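Local coordinates for protein germination-specific N-acetylmuramoyl-L-alanine amidase, Autolysin (Clostridioides difficile, PDB 7RAG) that probably hydrolyses the N-acetylmuramoyl-L-alanine bond of peptidoglycan as a zinc-dependent amidase of the Amidase_3 family, and is captured here in complex with the lipoprotein GerS, at residues K42-A47 and I108-F113; M104-H109 and V172-G177. One frame throughout, in Å; residues are numbered along the deposited sequence.

Interaction 1 of 2, residues K42-A47 and I108-F113; sequences KDINLA and IHLNAF. With ZN (zinc ion), chain C.
A buried helix-on-strand contact beside the zinc site sets Asn45, in the first turns of helix 41-58, against Leu110 near the C-terminal end of strand 104-111. The axes of the two short segments come within 7.6 Å, their N-to-C directions 140° apart. With CG anti to its own carbonyl carbon (chi1 -67°), Asn45 brings its amide against the strand backbone: CG lies 3.2 Å from Ile108 O, and OD1 lies 3.4 Å from Leu110 CG. ND2 is close to Ile108 O but badly angled for a bond; its hydrogen bond goes instead to Gly24 O, in the loop that also carries the zinc ligand His25. The preceding residue, Ile44, meets Leu110 at about a right angle, CG2 resting 3.8 Å from CD1 and equally near CD2, while Leu188 of helix 182-188 touches both side chains. The CB of His109 points away from the helix, yet its ND1 binds the zinc ion at 2.3 Å, together with His25 and Glu41, the residue just before Lys42. Between the two segments the contact is therefore van der Waals in kind; the polar links run through neighbours, by Asn45 to Gly24 and by Glu41 to both Leu110 N and the zinc ion.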
ATOM      1  N   LYS B  42      39.603  -4.664  -6.875  1.00 65.60           N
ATOM      2  CA  LYS B  42      39.521  -5.733  -5.871  1.00 67.70           C
ATOM      3  C   LYS B  42      38.689  -5.353  -4.654  1.00 68.64           C
ATOM      4  O   LYS B  42      37.666  -5.983  -4.346  1.00 65.77           O
ATOM      5  CB  LYS B  42      40.922  -6.095  -5.360  1.00 74.15           C
ATOM      6  CG  LYS B  42      41.785  -6.913  -6.260  1.00 74.00           C
ATOM      7  CD  LYS B  42      42.944  -7.566  -5.470  1.00 74.46           C
ATOM      8  CE  LYS B  42      43.599  -6.624  -4.472  1.00 76.29           C
ATOM      9  NZ  LYS B  42      44.790  -7.256  -3.799  1.00 73.75           N
ATOM     10  N   ASP B  43      39.122  -4.283  -3.981  1.00 67.46           N
ATOM     11  CA  ASP B  43      38.601  -3.911  -2.676  1.00 71.35           C
ATOM     12  C   ASP B  43      37.207  -3.316  -2.774  1.00 66.14           C
ATOM     13  O   ASP B  43      36.347  -3.617  -1.941  1.00 68.16           O
ATOM     14  CB  ASP B  43      39.567  -2.939  -2.002  1.00 78.41           C
ATOM     15  CG  ASP B  43      41.002  -3.472  -1.975  1.00 89.68           C
ATOM     16  OD1 ASP B  43      41.185  -4.659  -1.595  1.00 85.38           O
ATOM     17  OD2 ASP B  43      41.938  -2.718  -2.351  1.00 97.20           O
ATOM     18  N   ILE B  44      36.956  -2.496  -3.792  1.00 65.55           N
ATOM     19  CA  ILE B  44      35.615  -1.949  -3.982  1.00 62.45           C
ATOM     20  C   ILE B  44      34.617  -3.053  -4.340  1.00 59.30           C
ATOM     21  O   ILE B  44      33.493  -3.088  -3.817  1.00 62.23           O
ATOM     22  CB  ILE B  44      35.660  -0.831  -5.038  1.00 66.52           C
ATOM     23  CG1 ILE B  44      36.460   0.354  -4.479  1.00 68.56           C
ATOM     24  CG2 ILE B  44      34.252  -0.414  -5.461  1.00 63.57           C
ATOM     25  CD1 ILE B  44      36.401   1.595  -5.323  1.00 74.94           C
ATOM     26  N   ASN B  45      35.001  -3.962  -5.237  1.00 58.42           N
ATOM     27  CA  ASN B  45      34.127  -5.075  -5.591  1.00 59.63           C
ATOM     28  C   ASN B  45      33.770  -5.890  -4.358  1.00 58.44           C
ATOM     29  O   ASN B  45      32.599  -6.230  -4.138  1.00 50.87           O
ATOM     30  CB  ASN B  45      34.798  -5.982  -6.626  1.00 59.64           C
ATOM     31  CG  ASN B  45      34.991  -5.325  -7.958  1.00 58.01           C
ATOM     32  OD1 ASN B  45      34.466  -4.250  -8.228  1.00 55.96           O
ATOM     33  ND2 ASN B  45      35.749  -5.981  -8.817  1.00 58.62           N
ATOM     34  N   LEU B  46      34.786  -6.222  -3.547  1.00 59.98           N
ATOM     35  CA  LEU B  46      34.547  -6.993  -2.337  1.00 53.67           C
ATOM     36  C   LEU B  46      33.641  -6.236  -1.387  1.00 53.99           C
ATOM     37  O   LEU B  46      32.741  -6.826  -0.779  1.00 53.65           O
ATOM     38  CB  LEU B  46      35.872  -7.332  -1.656  1.00 56.36           C
ATOM     39  CG  LEU B  46      35.832  -8.114  -0.334  1.00 61.44           C
ATOM     40  CD1 LEU B  46      35.281  -9.529  -0.565  1.00 59.16           C
ATOM     41  CD2 LEU B  46      37.219  -8.166   0.331  1.00 55.27           C
ATOM     42  N   ALA B  47      33.851  -4.925  -1.252  1.00 53.08           N
ATOM     43  CA  ALA B  47      33.038  -4.146  -0.322  1.00 54.30           C
ATOM     44  C   ALA B  47      31.567  -4.156  -0.739  1.00 55.45           C
ATOM     45  O   ALA B  47      30.682  -4.438   0.084  1.00 53.86           O
ATOM     46  CB  ALA B  47      33.570  -2.714  -0.226  1.00 57.01           C
ATOM     47  N   ILE B 108      30.207  -8.620  -9.583  1.00 49.37           N
ATOM     48  CA  ILE B 108      30.418  -7.199  -9.300  1.00 50.66           C
ATOM     49  C   ILE B 108      31.837  -6.811  -9.726  1.00 54.80           C
ATOM     50  O   ILE B 108      32.824  -7.285  -9.137  1.00 52.08           O
ATOM     51  CB  ILE B 108      30.215  -6.889  -7.811  1.00 52.46           C
ATOM     52  CG1 ILE B 108      28.862  -7.411  -7.308  1.00 46.94           C
ATOM     53  CG2 ILE B 108      30.432  -5.387  -7.549  1.00 50.29           C
ATOM     54  CD1 ILE B 108      27.695  -6.643  -7.822  1.00 47.85           C
ATOM     55  N   HIS B 109      31.936  -5.923 -10.716  1.00 51.29           N
ATOM     56  CA  HIS B 109      33.199  -5.387 -11.215  1.00 59.70           C
ATOM     57  C   HIS B 109      33.122  -3.858 -11.253  1.00 60.58           C
ATOM     58  O   HIS B 109      32.152  -3.248 -10.801  1.00 59.31           O
ATOM     59  CB  HIS B 109      33.545  -5.937 -12.614  1.00 61.32           C
ATOM     60  CG  HIS B 109      34.030  -7.357 -12.617  1.00 59.46           C
ATOM     61  ND1 HIS B 109      35.320  -7.700 -12.945  1.00 59.77           N
ATOM     62  CD2 HIS B 109      33.398  -8.520 -12.335  1.00 57.47           C
ATOM     63  CE1 HIS B 109      35.466  -9.010 -12.869  1.00 54.73           C
ATOM     64  NE2 HIS B 109      34.315  -9.532 -12.494  1.00 50.35           N
ATOM     65  N   LEU B 110      34.174  -3.242 -11.789  1.00 63.88           N
ATOM     66  CA  LEU B 110      34.190  -1.829 -12.138  1.00 64.48           C
ATOM     67  C   LEU B 110      34.861  -1.701 -13.494  1.00 71.03           C
ATOM     68  O   LEU B 110      35.530  -2.625 -13.962  1.00 76.25           O
ATOM     69  CB  LEU B 110      34.953  -0.977 -11.109  1.00 68.52           C
ATOM     70  CG  LEU B 110      34.756  -1.165  -9.605  1.00 65.24           C
ATOM     71  CD1 LEU B 110      35.853  -0.437  -8.870  1.00 67.82           C
ATOM     72  CD2 LEU B 110      33.392  -0.645  -9.159  1.00 63.33           C
ATOM     73  N   ASN B 111      34.697  -0.548 -14.125  1.00 72.89           N
ATOM     74  CA  ASN B 111      35.294  -0.305 -15.428  1.00 71.60           C
ATOM     75  C   ASN B 111      36.356   0.778 -15.316  1.00 79.42           C
ATOM     76  O   ASN B 111      36.442   1.491 -14.313  1.00 79.93           O
ATOM     77  CB  ASN B 111      34.222   0.099 -16.446  1.00 76.16           C
ATOM     78  CG  ASN B 111      34.580  -0.308 -17.876  1.00 84.34           C
ATOM     79  OD1 ASN B 111      35.634  -0.908 -18.119  1.00 85.37           O
ATOM     80  ND2 ASN B 111      33.694   0.005 -18.825  1.00 77.94           N
ATOM     81  N   ALA B 112      37.180   0.884 -16.362  1.00 87.93           N
ATOM     82  CA  ALA B 112      38.135   1.989 -16.489  1.00 91.35           C
ATOM     83  C   ALA B 112      38.573   2.086 -17.938  1.00 90.43           C
ATOM     84  O   ALA B 112      39.066   1.105 -18.502  1.00 88.70           O
ATOM     85  CB  ALA B 112      39.349   1.806 -15.581  1.00 85.96           C
ATOM     86  N   PHE B 113      38.407   3.262 -18.532  1.00 90.33           N
ATOM     87  CA  PHE B 113      38.820   3.504 -19.901  1.00 97.70           C
ATOM     88  C   PHE B 113      39.855   4.627 -19.928  1.00101.51           C
ATOM     89  O   PHE B 113      40.019   5.367 -18.955  1.00 99.94           O
ATOM     90  CB  PHE B 113      37.604   3.835 -20.779  1.00 99.72           C
ATOM     91  CG  PHE B 113      37.936   3.992 -22.231  1.00109.16           C
ATOM     92  CD1 PHE B 113      38.707   3.039 -22.886  1.00110.83           C
ATOM     93  CD2 PHE B 113      37.487   5.095 -22.945  1.00112.41           C
ATOM     94  CE1 PHE B 113      39.026   3.189 -24.235  1.00113.02           C
ATOM     95  CE2 PHE B 113      37.797   5.251 -24.294  1.00111.61           C
ATOM     96  CZ  PHE B 113      38.569   4.297 -24.940  1.00112.08           C
TER
HETATM   97 ZN    ZN C 301      36.946  -6.190 -13.435  1.00 64.26          ZN

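Interaction 2 of 2, residues M104-H109 and V172-G177; sequences MFVSIH and VLIECG. With ZN (zinc ion), chain C.
Val172 opens the pairing with strand 104-109: its N donates to Phe105 O at 3.1 Å, its O accepts from Ser107 N, and its CG2 lies beside Val106 CG2, the two side chains pointing the same way. Leu173 turns to the face that carries Ser107 and His109. With CG anti to the backbone N (chi1 171°), its CD1 is carried toward the neighbouring strand, 3.3 Å from His109 CD2 and close to Ser107 OG; the Leu173 and His109 side chains cross at about a right angle. Ser107 OG also sits at the edge of the imidazole, in its plane, and is hydrogen-bonded to Asp22 of strand 18-23. Next, Ile174 N donates to Ser107 O at 2.8 Å, and Ile174 O receives His109 N in a nearly straight bond (173° at the hydrogen). These bonds belong to a parallel ladder between neighbouring inner strands of the mixed six-stranded sheet of the Amidase_3 domain, which Cys176 N extends. Ile174 CD1 packs 4.1 Å from Val106 CG1 on the face covered by helices 130-147 and 191-211. Glu175 points to the face of Leu173 and His109, and its CA-H approaches His109 O at 3.5 Å from CA. That same oxygen accepts a hydrogen bond from Cys176 N, the donor tilted 32° from the carbonyl plane, and Cys176 SG lies 3.7 Å from Ile108 CG2.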
HETATM    1  N   MSE B 104      20.708 -17.990  -9.139  1.00 51.22           N
HETATM    2  CA  MSE B 104      21.111 -16.749  -9.792  1.00 50.67           C
HETATM    3  C   MSE B 104      22.577 -16.444  -9.531  1.00 49.96           C
HETATM    4  O   MSE B 104      23.116 -16.823  -8.502  1.00 49.66           O
HETATM    5  CB  MSE B 104      20.226 -15.609  -9.299  1.00 50.40           C
HETATM    6  CG  MSE B 104      20.605 -14.247  -9.802  1.00 49.90           C
HETATM    7 SE   MSE B 104      19.545 -12.889  -8.886  1.00 68.01          SE
HETATM    8  CE  MSE B 104      17.708 -13.404  -9.469  1.00 51.11           C
ATOM      9  N   PHE B 105      23.220 -15.777 -10.477  1.00 49.83           N
ATOM     10  CA  PHE B 105      24.627 -15.429 -10.382  1.00 49.38           C
ATOM     11  C   PHE B 105      24.801 -13.948 -10.676  1.00 50.17           C
ATOM     12  O   PHE B 105      24.387 -13.478 -11.744  1.00 51.00           O
ATOM     13  CB  PHE B 105      25.458 -16.247 -11.362  1.00 50.05           C
ATOM     14  CG  PHE B 105      26.879 -15.781 -11.472  1.00 50.66           C
ATOM     15  CD1 PHE B 105      27.792 -16.071 -10.473  1.00 49.63           C
ATOM     16  CD2 PHE B 105      27.307 -15.057 -12.574  1.00 50.19           C
ATOM     17  CE1 PHE B 105      29.109 -15.641 -10.567  1.00 49.64           C
ATOM     18  CE2 PHE B 105      28.618 -14.620 -12.677  1.00 50.08           C
ATOM     19  CZ  PHE B 105      29.518 -14.910 -11.677  1.00 52.30           C
ATOM     20  N   VAL B 106      25.431 -13.225  -9.748  1.00 48.24           N
ATOM     21  CA  VAL B 106      25.696 -11.799  -9.908  1.00 47.87           C
ATOM     22  C   VAL B 106      27.178 -11.550  -9.679  1.00 49.81           C
ATOM     23  O   VAL B 106      27.724 -11.896  -8.621  1.00 47.36           O
ATOM     24  CB  VAL B 106      24.859 -10.918  -8.953  1.00 47.44           C
ATOM     25  CG1 VAL B 106      25.228  -9.466  -9.135  1.00 47.21           C
ATOM     26  CG2 VAL B 106      23.374 -11.118  -9.197  1.00 47.90           C
ATOM     27  N   SER B 107      27.813 -10.923 -10.663  1.00 52.86           N
ATOM     28  CA  SER B 107      29.225 -10.586 -10.632  1.00 47.98           C
ATOM     29  C   SER B 107      29.357  -9.072 -10.508  1.00 51.78           C
ATOM     30  O   SER B 107      28.675  -8.332 -11.224  1.00 48.75           O
ATOM     31  CB  SER B 107      29.903 -11.092 -11.895  1.00 48.79           C
ATOM     32  OG  SER B 107      31.291 -10.844 -11.825  1.00 55.32           O
ATOM     33  N   ILE B 108      30.207  -8.620  -9.583  1.00 49.37           N
ATOM     34  CA  ILE B 108      30.418  -7.199  -9.300  1.00 50.66           C
ATOM     35  C   ILE B 108      31.837  -6.811  -9.726  1.00 54.80           C
ATOM     36  O   ILE B 108      32.824  -7.285  -9.137  1.00 52.08           O
ATOM     37  CB  ILE B 108      30.215  -6.889  -7.811  1.00 52.46           C
ATOM     38  CG1 ILE B 108      28.862  -7.411  -7.308  1.00 46.94           C
ATOM     39  CG2 ILE B 108      30.432  -5.387  -7.549  1.00 50.29           C
ATOM     40  CD1 ILE B 108      27.695  -6.643  -7.822  1.00 47.85           C
ATOM     41  N   HIS B 109      31.936  -5.923 -10.716  1.00 51.29           N
ATOM     42  CA  HIS B 109      33.199  -5.387 -11.215  1.00 59.70           C
ATOM     43  C   HIS B 109      33.122  -3.858 -11.253  1.00 60.58           C
ATOM     44  O   HIS B 109      32.152  -3.248 -10.801  1.00 59.31           O
ATOM     45  CB  HIS B 109      33.545  -5.937 -12.614  1.00 61.32           C
ATOM     46  CG  HIS B 109      34.030  -7.357 -12.617  1.00 59.46           C
ATOM     47  ND1 HIS B 109      35.320  -7.700 -12.945  1.00 59.77           N
ATOM     48  CD2 HIS B 109      33.398  -8.520 -12.335  1.00 57.47           C
ATOM     49  CE1 HIS B 109      35.466  -9.010 -12.869  1.00 54.73           C
ATOM     50  NE2 HIS B 109      34.315  -9.532 -12.494  1.00 50.35           N
ATOM     51  N   VAL B 172      24.176 -12.090 -14.463  1.00 50.83           N
ATOM     52  CA  VAL B 172      24.431 -10.711 -14.856  1.00 52.56           C
ATOM     53  C   VAL B 172      25.757 -10.253 -14.276  1.00 54.29           C
ATOM     54  O   VAL B 172      26.199 -10.710 -13.213  1.00 49.46           O
ATOM     55  CB  VAL B 172      23.319  -9.745 -14.406  1.00 54.82           C
ATOM     56  CG1 VAL B 172      21.967 -10.216 -14.912  1.00 52.67           C
ATOM     57  CG2 VAL B 172      23.320  -9.634 -12.894  1.00 53.01           C
ATOM     58  N   LEU B 173      26.387  -9.333 -14.994  1.00 53.69           N
ATOM     59  CA  LEU B 173      27.577  -8.644 -14.531  1.00 53.02           C
ATOM     60  C   LEU B 173      27.224  -7.185 -14.320  1.00 55.00           C
ATOM     61  O   LEU B 173      26.542  -6.587 -15.151  1.00 57.51           O
ATOM     62  CB  LEU B 173      28.713  -8.753 -15.548  1.00 56.28           C
ATOM     63  CG  LEU B 173      29.932  -7.876 -15.234  1.00 57.56           C
ATOM     64  CD1 LEU B 173      30.822  -8.660 -14.335  1.00 56.04           C
ATOM     65  CD2 LEU B 173      30.694  -7.432 -16.491  1.00 63.86           C
ATOM     66  N   ILE B 174      27.684  -6.604 -13.218  1.00 56.00           N
ATOM     67  CA  ILE B 174      27.454  -5.191 -12.944  1.00 54.69           C
ATOM     68  C   ILE B 174      28.791  -4.491 -12.804  1.00 56.19           C
ATOM     69  O   ILE B 174      29.569  -4.804 -11.895  1.00 54.42           O
ATOM     70  CB  ILE B 174      26.608  -4.985 -11.684  1.00 52.68           C
ATOM     71  CG1 ILE B 174      25.409  -5.924 -11.693  1.00 54.73           C
ATOM     72  CG2 ILE B 174      26.136  -3.554 -11.611  1.00 53.84           C
ATOM     73  CD1 ILE B 174      24.527  -5.715 -10.547  1.00 55.31           C
ATOM     74  N   GLU B 175      29.050  -3.533 -13.692  1.00 57.35           N
ATOM     75  CA  GLU B 175      30.192  -2.632 -13.582  1.00 61.14           C
ATOM     76  C   GLU B 175      29.700  -1.356 -12.924  1.00 59.10           C
ATOM     77  O   GLU B 175      29.032  -0.538 -13.562  1.00 60.62           O
ATOM     78  CB  GLU B 175      30.802  -2.355 -14.950  1.00 59.64           C
ATOM     79  CG  GLU B 175      31.446  -3.581 -15.506  1.00 62.67           C
ATOM     80  CD  GLU B 175      32.269  -3.310 -16.736  1.00 74.69           C
ATOM     81  OE1 GLU B 175      32.231  -2.156 -17.247  1.00 67.50           O
ATOM     82  OE2 GLU B 175      32.950  -4.274 -17.181  1.00 76.85           O
ATOM     83  N   CYS B 176      30.051  -1.186 -11.655  1.00 59.01           N
ATOM     84  CA  CYS B 176      29.361  -0.229 -10.804  1.00 61.27           C
ATOM     85  C   CYS B 176      29.690   1.214 -11.129  1.00 61.59           C
ATOM     86  O   CYS B 176      28.866   2.083 -10.859  1.00 68.23           O
ATOM     87  CB  CYS B 176      29.675  -0.547  -9.347  1.00 58.53           C
ATOM     88  SG  CYS B 176      29.180  -2.239  -8.964  1.00 57.02           S
ATOM     89  N   GLY B 177      30.851   1.482 -11.715  1.00 68.39           N
ATOM     90  CA  GLY B 177      31.253   2.832 -12.068  1.00 65.94           C
ATOM     91  C   GLY B 177      32.611   2.763 -12.723  1.00 72.49           C
ATOM     92  O   GLY B 177      33.166   1.679 -12.928  1.00 73.39           O
TER
HETATM   93 ZN    ZN C 301      36.946  -6.190 -13.435  1.00 64.26          ZN

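In the fold
From the N terminus, strand 18-23 leads through the loop bearing His25 to helix 41-58. Interaction 1 closes the first long loop, 60 residues between 42-47 and 108-113 through strand 62-65 and helix 82-99, by setting helix 41-58 against strand 104-111. Interaction 2 starts on this same strand and closes a second loop of 62 residues, through strand 122-126 and helix 130-147, when strand 171-178 pairs beside it. The loops therefore follow one another, overlapping at the shared Ile108 and His109. Their ends also meet directly: Asn111 N probably hydrogen-bonds Gly177 O, and Leu110 packs on Cys176. Strand 104-111 thus joins helix 41-58, packed against it, to its neighbour strand 171-178.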